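Local structure of putative isochorismatase hydrolase (Oleispira antarctica, 3LQY) at residues Val130-Glu135 with Met170-Phe175. The protein probably acts as a hydrolase of the isochorismatase family, with a natural substrate and precise reaction not established. Sequence-based numbering, arbitrary orientation.
Sequences VTRAAE and MSALSF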
loop_
_atom_site.group_PDB
_atom_site.type_symbol
_atom_site.label_atom_id
_atom_site.label_comp_id
_atom_site.label_asym_id
_atom_site.label_seq_id
_atom_site.Cartn_x
_atom_site.Cartn_y
_atom_site.Cartn_z
ATOM N N VAL A 130 5.876 5.600 -2.637
ATOM C CA VAL A 130 6.483 5.079 -1.409
ATOM C C VAL A 130 7.633 4.124 -1.711
ATOM O O VAL A 130 8.610 4.072 -0.946
ATOM C CB VAL A 130 5.435 4.403 -0.433
ATOM C CG1 VAL A 130 4.957 3.062 -0.945
ATOM C CG2 VAL A 130 6.051 4.247 0.940
ATOM N N THR A 131 7.514 3.341 -2.771
ATOM C CA THR A 131 8.553 2.381 -3.081
ATOM C C THR A 131 9.853 3.104 -3.446
ATOM O O THR A 131 10.930 2.780 -2.934
ATOM C CB THR A 131 8.135 1.442 -4.214
ATOM O OG1 THR A 131 6.883 0.834 -3.859
ATOM C CG2 THR A 131 9.166 0.363 -4.421
ATOM N N ARG A 132 9.751 4.112 -4.291
ATOM C CA ARG A 132 10.929 4.878 -4.724
ATOM C C ARG A 132 11.477 5.702 -3.597
ATOM O O ARG A 132 12.697 5.772 -3.431
ATOM C CB ARG A 132 10.558 5.784 -5.885
ATOM C CG ARG A 132 10.183 5.003 -7.101
ATOM C CD ARG A 132 10.007 5.943 -8.286
ATOM N NE ARG A 132 9.512 5.262 -9.467
ATOM C CZ ARG A 132 10.006 5.342 -10.706
ATOM N NH1 ARG A 132 11.111 6.050 -10.998
ATOM N NH2 ARG A 132 9.403 4.674 -11.656
ATOM N N ALA A 133 10.603 6.273 -2.760
ATOM C CA ALA A 133 11.085 7.038 -1.613
ATOM C C ALA A 133 11.823 6.133 -0.613
ATOM O O ALA A 133 12.893 6.510 -0.080
ATOM C CB ALA A 133 9.934 7.791 -0.930
ATOM N N ALA A 134 11.253 4.948 -0.367
ATOM C CA ALA A 134 11.813 4.001 0.594
ATOM C C ALA A 134 13.167 3.453 0.140
ATOM O O ALA A 134 14.100 3.406 0.921
ATOM C CB ALA A 134 10.838 2.854 0.877
ATOM N N GLU A 135 13.234 2.991 -1.103
ATOM C CA GLU A 135 14.474 2.436 -1.641
ATOM C C GLU A 135 15.553 3.515 -1.566
ATOM O O GLU A 135 16.689 3.244 -1.153
ATOM C CB GLU A 135 14.250 1.937 -3.062
ATOM C CG GLU A 135 15.338 0.988 -3.570
ATOM C CD GLU A 135 16.619 1.706 -3.873
ATOM O OE1 GLU A 135 16.534 2.931 -4.142
ATOM O OE2 GLU A 135 17.694 1.065 -3.860
HETATM N N MSE A 170 4.698 -1.578 -12.396
HETATM C CA MSE A 170 5.327 -2.742 -11.795
HETATM C C MSE A 170 6.633 -3.059 -12.521
HETATM O O MSE A 170 7.653 -3.342 -11.896
HETATM C CB MSE A 170 4.374 -3.925 -11.796
HETATM C CG MSE A 170 3.243 -3.761 -10.850
HETATM SE SE MSE A 170 3.800 -3.654 -8.981
HETATM C CE MSE A 170 2.005 -3.402 -8.224
ATOM N N SER A 171 6.613 -2.979 -13.836
ATOM C CA SER A 171 7.837 -3.195 -14.598
ATOM C C SER A 171 8.893 -2.169 -14.220
ATOM O O SER A 171 10.096 -2.504 -14.067
ATOM C CB SER A 171 7.517 -3.134 -16.084
ATOM O OG SER A 171 8.646 -3.396 -16.878
ATOM N N ALA A 172 8.481 -0.911 -14.094
ATOM C CA ALA A 172 9.406 0.174 -13.779
ATOM C C ALA A 172 10.056 -0.107 -12.418
ATOM O O ALA A 172 11.290 -0.025 -12.284
ATOM C CB ALA A 172 8.701 1.510 -13.756
ATOM N N LEU A 173 9.252 -0.508 -11.434
ATOM C CA LEU A 173 9.748 -0.754 -10.068
ATOM C C LEU A 173 10.607 -2.037 -9.978
ATOM O O LEU A 173 11.550 -2.093 -9.201
ATOM C CB LEU A 173 8.627 -0.787 -9.044
ATOM C CG LEU A 173 7.805 0.488 -8.754
ATOM C CD1 LEU A 173 6.597 0.181 -7.814
ATOM C CD2 LEU A 173 8.685 1.601 -8.216
ATOM N N SER A 174 10.285 -3.056 -10.766
ATOM C CA SER A 174 10.962 -4.353 -10.662
ATOM C C SER A 174 12.477 -4.218 -10.967
ATOM O O SER A 174 12.850 -3.568 -11.894
ATOM C CB SER A 174 10.221 -5.330 -11.573
ATOM O OG SER A 174 10.906 -6.540 -11.784
ATOM N N PHE A 175 13.313 -4.767 -10.076
ATOM C CA PHE A 175 14.775 -4.645 -10.016
ATOM C C PHE A 175 15.385 -3.256 -9.783
ATOM O O PHE A 175 16.411 -3.131 -9.059
ATOM C CB PHE A 175 15.395 -5.294 -11.259
ATOM C CG PHE A 175 14.980 -6.713 -11.410
ATOM C CD1 PHE A 175 13.994 -7.076 -12.316
ATOM C CD2 PHE A 175 15.530 -7.679 -10.582
ATOM C CE1 PHE A 175 13.587 -8.394 -12.418
ATOM C CE2 PHE A 175 15.151 -8.998 -10.703
ATOM C CZ PHE A 175 14.165 -9.353 -11.618
#
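L173 pushes its forked end between T131 and R132. Both methyls lie against the threonine: CD1 is 4.0 Å from T131 OG1, and CD2 meets T131 CG2 at 4.0 Å. CD2 also reaches the arginine, sitting in the corner between the two and lying along the stem from R132 CG, 3.9 Å away, to NE. The leucine side chain runs obliquely to both partners. Threonine suits the buried spot because its OG1 lies beside the backbone N (chi1 -54°), which leaves the methyl CG2 anti to that N, facing L173 CD2, while OG1 is satisfied by the carbonyl of I127, one turn back. R132 is extended from CG to NE, which carries its guanidinium past the leucine to A172. There NH2 stands 3.9 Å from A172 CB, the guanidinium oblique to that methyl; the short side chain suits a place this near the arginine's end. A salt bridge from NE to D128 steadies that charged end. Cut back to an alanine, L173 would lose both methyls, which would probably open a gap beside T131 and leave the R132 stem without its leucine neighbour. No hydrogen bond crosses this apolar contact, which packs helix 128-137 beside the C-terminal end of helix 162-173 on one face of the six-stranded parallel sheet (order 3-2-1-4-5-6) of the family's Rossmann-like alpha/beta/alpha fold: T131 also touches V143 of strand 140-149 and I118 of strand 115-121, whereas M170 reaches V180 of the edge strand 179-181.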